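Long-range contacts in amine oxidase domain-containing protein (Pyrococcus furiosus, PDB 3NRN), which is of unknown function but binds AMP in the crystal and is probably a nucleotide-binding oxidoreductase of the amine oxidase type: residues Ile27-Ser32 / Lys205-Lys210; Leu72-Glu77 / Glu196-Glu201; Val239-Thr244 / Asp262-Ser267. All blocks are in the same frame, centred on the assembly; numbering follows the deposited sequence.

Interaction 1 of 3, residues Ile27-Ser32 / Lys205-Lys210. With AMP (adenosine monophosphate), chain B.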
# COMPACT_ATOMS: atom_id res chain seq x y z
N ILE A 27 -14.97 17.77 5.39
CA ILE A 27 -15.15 17.31 6.76
C ILE A 27 -14.77 15.83 6.83
O ILE A 27 -15.43 14.97 6.24
CB ILE A 27 -16.61 17.48 7.25
CG1 ILE A 27 -16.99 18.96 7.25
CG2 ILE A 27 -16.76 16.90 8.65
CD1 ILE A 27 -18.41 19.24 7.73
N VAL A 28 -13.68 15.54 7.54
CA VAL A 28 -13.24 14.16 7.69
C VAL A 28 -13.79 13.62 9.01
O VAL A 28 -13.70 14.27 10.05
CB VAL A 28 -11.70 14.08 7.71
CG1 VAL A 28 -11.25 12.63 7.77
CG2 VAL A 28 -11.13 14.78 6.47
N LEU A 29 -14.40 12.44 8.94
CA LEU A 29 -14.96 11.80 10.12
C LEU A 29 -14.15 10.54 10.41
O LEU A 29 -14.08 9.63 9.60
CB LEU A 29 -16.44 11.45 9.87
CG LEU A 29 -17.33 12.66 9.56
CD1 LEU A 29 -18.77 12.20 9.32
CD2 LEU A 29 -17.29 13.65 10.74
N GLU A 30 -13.52 10.52 11.58
CA GLU A 30 -12.69 9.40 11.99
C GLU A 30 -13.25 8.72 13.23
O GLU A 30 -13.53 9.37 14.24
CB GLU A 30 -11.27 9.92 12.27
CG GLU A 30 -10.32 8.93 12.93
CD GLU A 30 -10.25 7.59 12.20
OE1 GLU A 30 -10.25 7.57 10.95
OE2 GLU A 30 -10.18 6.56 12.90
N LYS A 31 -13.42 7.41 13.14
CA LYS A 31 -13.97 6.62 14.23
C LYS A 31 -13.08 6.56 15.47
O LYS A 31 -13.57 6.72 16.59
CB LYS A 31 -14.25 5.21 13.73
CG LYS A 31 -14.75 4.23 14.77
CD LYS A 31 -14.84 2.84 14.14
CE LYS A 31 -15.25 1.79 15.15
NZ LYS A 31 -15.40 0.45 14.52
N SER A 32 -11.79 6.31 15.28
CA SER A 32 -10.86 6.23 16.40
C SER A 32 -10.48 7.62 16.91
O SER A 32 -10.99 8.64 16.43
CB SER A 32 -9.61 5.45 16.00
OG SER A 32 -8.73 6.26 15.24
N LYS A 205 -12.19 20.34 8.13
CA LYS A 205 -12.36 19.87 9.50
C LYS A 205 -12.04 18.38 9.63
O LYS A 205 -12.31 17.60 8.73
CB LYS A 205 -13.79 20.11 9.99
CG LYS A 205 -14.12 21.57 10.24
CD LYS A 205 -15.54 21.71 10.75
CE LYS A 205 -15.90 23.16 11.00
NZ LYS A 205 -17.31 23.29 11.47
N ILE A 206 -11.45 18.01 10.76
CA ILE A 206 -11.10 16.62 11.04
C ILE A 206 -11.65 16.29 12.43
O ILE A 206 -11.15 16.79 13.44
CB ILE A 206 -9.58 16.41 11.01
CG1 ILE A 206 -9.04 16.79 9.63
CG2 ILE A 206 -9.25 14.95 11.31
CD1 ILE A 206 -7.54 16.73 9.52
N LEU A 207 -12.69 15.46 12.47
CA LEU A 207 -13.33 15.09 13.72
C LEU A 207 -13.11 13.63 14.12
O LEU A 207 -13.60 12.71 13.46
CB LEU A 207 -14.83 15.39 13.61
CG LEU A 207 -15.13 16.77 13.03
CD1 LEU A 207 -16.63 16.92 12.80
CD2 LEU A 207 -14.62 17.85 13.98
N THR A 208 -12.36 13.43 15.20
CA THR A 208 -12.08 12.09 15.70
C THR A 208 -13.21 11.62 16.62
O THR A 208 -14.01 12.42 17.10
CB THR A 208 -10.75 12.04 16.47
OG1 THR A 208 -10.74 13.07 17.46
CG2 THR A 208 -9.57 12.22 15.52
N ARG A 209 -13.25 10.32 16.86
CA ARG A 209 -14.28 9.71 17.69
C ARG A 209 -15.66 9.94 17.08
O ARG A 209 -16.65 10.11 17.79
CB ARG A 209 -14.23 10.27 19.12
CG ARG A 209 -12.99 9.86 19.89
CD ARG A 209 -13.15 10.11 21.39
NE ARG A 209 -12.01 9.64 22.17
CZ ARG A 209 -10.83 10.26 22.23
NH1 ARG A 209 -10.64 11.39 21.56
NH2 ARG A 209 -9.84 9.74 22.95
N LYS A 210 -15.71 9.95 15.75
CA LYS A 210 -16.97 10.11 15.03
C LYS A 210 -17.14 8.87 14.18
O LYS A 210 -16.53 8.74 13.12
CB LYS A 210 -16.93 11.35 14.13
CG LYS A 210 -16.85 12.66 14.88
CD LYS A 210 -18.08 12.86 15.76
CE LYS A 210 -17.87 14.02 16.72
NZ LYS A 210 -18.94 14.08 17.75
P AMP B . -7.25 2.60 6.50
O1P AMP B . -7.78 3.15 5.19
O2P AMP B . -7.78 1.19 6.72
O3P AMP B . -5.80 2.82 6.71
O5' AMP B . -8.09 3.51 7.51
C5' AMP B . -9.50 3.67 7.29
C4' AMP B . -9.92 4.54 8.47
O4' AMP B . -11.34 4.50 8.68
C3' AMP B . -9.28 4.15 9.80
O3' AMP B . -8.66 5.37 10.26
C2' AMP B . -10.50 3.73 10.66
O2' AMP B . -10.40 3.99 12.07
C1' AMP B . -11.58 4.60 10.04
N9 AMP B . -12.95 4.05 10.12
C8 AMP B . -13.34 2.76 9.95
N7 AMP B . -14.69 2.68 10.02
C5 AMP B . -15.17 3.92 10.16
C6 AMP B . -16.51 4.50 10.29
N6 AMP B . -17.59 3.67 10.27
N1 AMP B . -16.58 5.85 10.42
C2 AMP B . -15.46 6.65 10.40
N3 AMP B . -14.18 6.18 10.33
C4 AMP B . -14.02 4.84 10.22

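Interaction 2 of 3, residues Leu72-Glu77 / Glu196-Glu201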
# COMPACT_ATOMS: atom_id res chain seq x y z
N LEU A 72 0.14 18.63 -3.77
CA LEU A 72 -0.66 19.07 -2.64
C LEU A 72 0.10 20.09 -1.79
O LEU A 72 -0.49 20.79 -0.97
CB LEU A 72 -1.04 17.89 -1.75
CG LEU A 72 -2.08 16.94 -2.34
CD1 LEU A 72 -2.32 15.80 -1.37
CD2 LEU A 72 -3.37 17.70 -2.62
N GLY A 73 1.41 20.16 -2.01
CA GLY A 73 2.22 21.08 -1.24
C GLY A 73 2.75 20.42 0.01
O GLY A 73 3.20 21.10 0.94
N ALA A 74 2.70 19.10 0.05
CA ALA A 74 3.20 18.37 1.21
C ALA A 74 4.72 18.42 1.19
O ALA A 74 5.34 18.31 0.13
CB ALA A 74 2.72 16.93 1.18
N LYS A 75 5.32 18.61 2.36
CA LYS A 75 6.77 18.65 2.47
C LYS A 75 7.16 17.34 3.12
O LYS A 75 7.14 17.21 4.34
CB LYS A 75 7.22 19.83 3.33
CG LYS A 75 6.84 21.21 2.77
CD LYS A 75 7.33 21.41 1.34
CE LYS A 75 8.85 21.25 1.22
NZ LYS A 75 9.59 22.25 2.04
N VAL A 76 7.50 16.35 2.30
CA VAL A 76 7.88 15.04 2.81
C VAL A 76 9.14 14.56 2.13
O VAL A 76 9.24 14.58 0.90
CB VAL A 76 6.76 14.01 2.56
CG1 VAL A 76 7.21 12.64 3.04
CG2 VAL A 76 5.51 14.44 3.29
N GLU A 77 10.11 14.12 2.93
CA GLU A 77 11.36 13.64 2.37
C GLU A 77 11.33 12.16 2.08
O GLU A 77 11.31 11.33 3.00
CB GLU A 77 12.54 13.95 3.30
CG GLU A 77 13.84 13.31 2.82
CD GLU A 77 15.07 13.92 3.45
OE1 GLU A 77 15.11 14.01 4.69
OE2 GLU A 77 15.99 14.32 2.70
N GLU A 196 -2.82 16.37 7.19
CA GLU A 196 -3.65 16.97 8.23
C GLU A 196 -3.47 18.49 8.23
O GLU A 196 -4.45 19.24 8.35
CB GLU A 196 -3.28 16.40 9.62
CG GLU A 196 -3.92 17.15 10.79
CD GLU A 196 -3.64 16.50 12.14
OE1 GLU A 196 -2.46 16.24 12.45
OE2 GLU A 196 -4.60 16.26 12.89
N ARG A 197 -2.23 18.93 8.10
CA ARG A 197 -1.95 20.37 8.08
C ARG A 197 -2.59 21.03 6.86
O ARG A 197 -3.16 22.11 6.97
CB ARG A 197 -0.43 20.61 8.03
CG ARG A 197 -0.05 22.06 7.69
CD ARG A 197 1.46 22.21 7.49
NE ARG A 197 1.91 21.63 6.22
CZ ARG A 197 1.62 22.12 5.02
NH1 ARG A 197 0.85 23.20 4.91
NH2 ARG A 197 2.09 21.54 3.93
N ILE A 198 -2.50 20.37 5.71
CA ILE A 198 -3.05 20.92 4.48
C ILE A 198 -4.57 21.06 4.54
O ILE A 198 -5.13 22.03 4.03
CB ILE A 198 -2.66 20.05 3.27
CG1 ILE A 198 -1.14 20.13 3.06
CG2 ILE A 198 -3.41 20.51 2.03
CD1 ILE A 198 -0.60 19.09 2.10
N ILE A 199 -5.22 20.08 5.16
CA ILE A 199 -6.67 20.12 5.29
C ILE A 199 -7.11 21.23 6.25
O ILE A 199 -8.06 21.97 5.98
CB ILE A 199 -7.21 18.77 5.83
CG1 ILE A 199 -6.93 17.65 4.83
CG2 ILE A 199 -8.72 18.86 6.08
CD1 ILE A 199 -7.33 16.27 5.32
N MSE A 200 -6.41 21.34 7.37
CA MSE A 200 -6.77 22.34 8.37
C MSE A 200 -6.46 23.76 7.91
O MSE A 200 -7.16 24.70 8.27
CB MSE A 200 -6.06 22.04 9.69
CG MSE A 200 -6.43 20.67 10.27
SE MSE A 200 -8.21 20.48 10.60
CE MSE A 200 -8.85 19.99 9.04
N GLU A 201 -5.42 23.93 7.09
CA GLU A 201 -5.08 25.26 6.60
C GLU A 201 -5.92 25.64 5.39
O GLU A 201 -5.80 26.74 4.86
CB GLU A 201 -3.58 25.33 6.27
CG GLU A 201 -2.71 24.90 7.44
CD GLU A 201 -1.25 25.27 7.27
OE1 GLU A 201 -0.74 25.27 6.13
OE2 GLU A 201 -0.59 25.55 8.30

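Interaction 3 of 3, residues Val239-Thr244 / Asp262-Ser267. With AMP (adenosine monophosphate), chain B.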
# COMPACT_ATOMS: atom_id res chain seq x y z
N VAL A 239 -13.24 3.43 3.90
CA VAL A 239 -13.49 2.27 4.77
C VAL A 239 -13.63 0.89 4.08
O VAL A 239 -13.97 -0.10 4.73
CB VAL A 239 -14.74 2.57 5.65
CG1 VAL A 239 -15.05 1.42 6.58
CG2 VAL A 239 -14.48 3.83 6.49
N GLY A 240 -13.34 0.81 2.79
CA GLY A 240 -13.45 -0.48 2.11
C GLY A 240 -14.84 -0.75 1.55
O GLY A 240 -15.84 -0.34 2.13
N VAL A 241 -14.88 -1.45 0.42
CA VAL A 241 -16.12 -1.76 -0.29
C VAL A 241 -17.22 -2.41 0.54
O VAL A 241 -18.37 -1.96 0.51
CB VAL A 241 -15.85 -2.66 -1.52
CG1 VAL A 241 -17.16 -3.07 -2.15
CG2 VAL A 241 -15.00 -1.91 -2.53
N ARG A 242 -16.87 -3.46 1.28
CA ARG A 242 -17.85 -4.17 2.10
C ARG A 242 -18.51 -3.30 3.16
O ARG A 242 -19.73 -3.30 3.29
CB ARG A 242 -17.19 -5.38 2.75
CG ARG A 242 -18.13 -6.20 3.62
CD ARG A 242 -17.57 -7.58 3.93
NE ARG A 242 -17.26 -8.33 2.71
CZ ARG A 242 -16.96 -9.62 2.68
NH1 ARG A 242 -16.91 -10.32 3.80
NH2 ARG A 242 -16.69 -10.21 1.52
N GLU A 243 -17.71 -2.56 3.92
CA GLU A 243 -18.28 -1.70 4.96
C GLU A 243 -19.10 -0.56 4.35
O GLU A 243 -20.15 -0.19 4.87
CB GLU A 243 -17.16 -1.13 5.83
CG GLU A 243 -17.64 -0.39 7.07
CD GLU A 243 -18.51 -1.25 7.97
OE1 GLU A 243 -18.16 -2.44 8.18
OE2 GLU A 243 -19.53 -0.74 8.48
N THR A 244 -18.61 0.00 3.25
CA THR A 244 -19.32 1.10 2.60
C THR A 244 -20.69 0.65 2.09
O THR A 244 -21.66 1.40 2.16
CB THR A 244 -18.48 1.68 1.45
OG1 THR A 244 -17.22 2.11 1.96
CG2 THR A 244 -19.18 2.86 0.82
N ASP A 262 -19.65 -9.80 -1.27
CA ASP A 262 -19.72 -10.78 -0.21
C ASP A 262 -18.67 -11.87 -0.41
O ASP A 262 -18.37 -12.64 0.50
CB ASP A 262 -21.12 -11.43 -0.16
CG ASP A 262 -22.22 -10.43 0.16
OD1 ASP A 262 -21.95 -9.47 0.92
OD2 ASP A 262 -23.35 -10.61 -0.33
N SER A 263 -18.10 -11.92 -1.61
CA SER A 263 -17.09 -12.92 -1.94
C SER A 263 -15.66 -12.44 -1.72
O SER A 263 -14.72 -13.18 -1.97
CB SER A 263 -17.26 -13.35 -3.39
OG SER A 263 -18.52 -13.94 -3.60
N ILE A 264 -15.51 -11.19 -1.28
CA ILE A 264 -14.18 -10.64 -1.05
C ILE A 264 -13.56 -11.25 0.20
O ILE A 264 -14.14 -11.21 1.28
CB ILE A 264 -14.23 -9.11 -0.86
CG1 ILE A 264 -14.78 -8.45 -2.13
CG2 ILE A 264 -12.82 -8.58 -0.56
CD1 ILE A 264 -14.90 -6.94 -2.03
N GLU A 265 -12.37 -11.81 0.04
CA GLU A 265 -11.64 -12.42 1.14
C GLU A 265 -10.27 -11.77 1.21
O GLU A 265 -9.40 -12.04 0.38
CB GLU A 265 -11.50 -13.92 0.91
CG GLU A 265 -12.82 -14.66 0.83
CD GLU A 265 -12.66 -16.12 0.44
OE1 GLU A 265 -12.07 -16.38 -0.63
OE2 GLU A 265 -13.11 -17.00 1.20
N PRO A 266 -10.05 -10.90 2.21
CA PRO A 266 -8.78 -10.20 2.39
C PRO A 266 -7.57 -11.13 2.51
O PRO A 266 -7.63 -12.15 3.20
CB PRO A 266 -9.01 -9.39 3.67
CG PRO A 266 -10.48 -9.10 3.61
CD PRO A 266 -11.04 -10.44 3.20
N SER A 267 -6.49 -10.78 1.83
CA SER A 267 -5.26 -11.56 1.86
C SER A 267 -4.43 -11.09 3.04
O SER A 267 -3.91 -9.97 3.03
CB SER A 267 -4.47 -11.37 0.56
OG SER A 267 -5.20 -11.85 -0.56
P AMP B . -7.25 2.60 6.50
O1P AMP B . -7.78 3.15 5.19
O2P AMP B . -7.78 1.19 6.72
O3P AMP B . -5.80 2.82 6.71
O5' AMP B . -8.09 3.51 7.51
C5' AMP B . -9.50 3.67 7.29
C4' AMP B . -9.92 4.54 8.47
O4' AMP B . -11.34 4.50 8.68
C3' AMP B . -9.28 4.15 9.80
O3' AMP B . -8.66 5.37 10.26
C2' AMP B . -10.50 3.73 10.66
O2' AMP B . -10.40 3.99 12.07
C1' AMP B . -11.58 4.60 10.04
N9 AMP B . -12.95 4.05 10.12
C8 AMP B . -13.34 2.76 9.95
N7 AMP B . -14.69 2.68 10.02
C5 AMP B . -15.17 3.92 10.16
C6 AMP B . -16.51 4.50 10.29
N6 AMP B . -17.59 3.67 10.27
N1 AMP B . -16.58 5.85 10.42
C2 AMP B . -15.46 6.65 10.40
N3 AMP B . -14.18 6.18 10.33
C4 AMP B . -14.02 4.84 10.22

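Interaction 1 of 3, residues Ile27-Ser32 / Lys205-Lys210
Past the end of the parallel ladder, Lys-210 N gives a 2.7 Å bond to Glu-30 O and Arg-209 N a 2.8 Å bond to Ser-32 O, each from well above the carbonyl plane. Arg-209 has a positive phi (62°), which turns the chain so that both N-H groups face residues 30-32. Before this turn the pairing is regular: Val-28 N to Lys-205 O, Leu-207 N to Val-28 O and Glu-30 N to Leu-207 O are nearly straight bonds. Leu-29 and Leu-207 lie side by side on one face, CD2 to CD1 3.9 Å. This is the edge of a Rossmann-type sheet, and Glu-30 is the acidic residue near the end of its second strand that takes the ribose. Its OE1 accepts from AMP O3' at 2.8 Å and also holds Ala-8 N. The other oxygen, OE2, takes AMP O2' at 2.7 Å, while Ser-32 N and Ser-32 OG come to it from opposite faces of the carboxylate plane, fixing its rotation. Lys-31 lays its CB over the adenine, 3.5 Å from AMP N3; the NZ of Lys-210 instead pairs with Glu-228 and Asp-226.

Interaction 2 of 3, residues Leu72-Glu77 / Glu196-Glu201
The guanidinium of Arg-197 meets the opposing loop with its edge: Gly-73 O lies near the plane of the group, 3.2 Å from Arg-197 NH2. Elsewhere along the same rim sits the carboxylate of Glu-201, four residues on, just past the helix. Arg-197 NH1 makes a salt bridge to Glu-201 OE1 at 2.9 Å, and although the oxygen lies in the guanidinium plane, the nitrogen stands above the plane of the carboxylate, about 51° out of it. The arginine has a second acidic partner: NH2 pairs with Glu-194, whose OE1 also receives the backbone N of Lys-75, so one carboxylate ties the arginine and the loop together. A bend at chi3 (73°) turns the guanidinium towards the carbonyl of Gly-73.

Next to this polar rim, Ile-198 supplies the apolar half of the contact. With CG1 pointing away from its own carbonyl carbon and the chain stretched beyond, its CD1 pushes into the corner where residues 72-74 turn. There it lies 3.5 Å from Leu-72 O, and it touches Leu-72 CB and Ala-74 CB at 4.1 Å each. The side chain of Leu-72 goes on to pack against Ala-17, Phe-18 and Arg-21 of helix 10-21, and also against Leu-195.

The corner itself is the C-terminal end of helix 64-72, closed by a Schellman motif: Gly-73 takes the positive phi (91°) that lets the chain leave the helix and run across the side of helix 188-200.

Interaction 3 of 3, residues Val239-Thr244 / Asp262-Ser267
Arg-242 NH2 reaches into a cluster of backbone carbonyls where helix 255-262 gives way to loop. It is hydrogen-bonded to Val-261 O and lies 3.1 Å from Asp-262 O. Ile-264 O is closer still, at 2.7 Å, but stands oblique to the guanidinium and at a poor angle for a hydrogen bond. Carbonyls at the C-terminal end of a helix tend to favour a positive group, so the nearness of the Ile-264 carbonyl just beyond it is probably favourable electrostatically.

The arginine gets there by leaving its helix with CG opposite the backbone N (chi1 -180°) and then kinking at chi3 (-57°). Its NH2 also rests 3.6 Å from Ile-264 CB. The carboxylate of Asp-262 takes a different partner, forming a salt bridge with Arg-250. Beside the arginine, Ile-264 CD1 makes a looser apolar touch with Val-241 CB at 4.4 Å, and Val-241 also packs on Tyr-257 and Val-261.

The start of the helix that carries Arg-242 is fastened at Gly-240, its N-cap residue. Gly-240 O accepts both Thr-244 N and Thr-244 OG1, the hydroxyl at 2.8 Å and from above the carbonyl plane. Just ahead, Val-239 presents CG1 and CG2 to the adenine, each 3.7 Å from AMP N7. Residues 239-244 thus lead from strand 234-237 of the parallel sheet into helix 241-248, whose first turn lies against the end of helix 255-262 and the loop leading to strand 269-277.

How the interactions relate
Interactions 1 and 2 are neighbours, their centres 18 Å apart: helix 188-200 leads into edge strand 205-207, and Ile-206 packs on Glu-196, Ile-199 and Met-200. Along the chain, interaction 2 falls between the two halves of interaction 1, and interaction 3 follows both. The centre of interaction 3 lies about 22 Å from that of interaction 1 and 30 Å from that of interaction 2, beyond strand 234-237 of the same parallel sheet. Interactions 1 and 3 share no direct touch, yet AMP joins them: Lys-31 and Val-239 cover opposite faces of its adenine. The nucleotide site is therefore assembled from chain segments far apart in sequence, as in other Rossmann-type dinucleotide-binding folds.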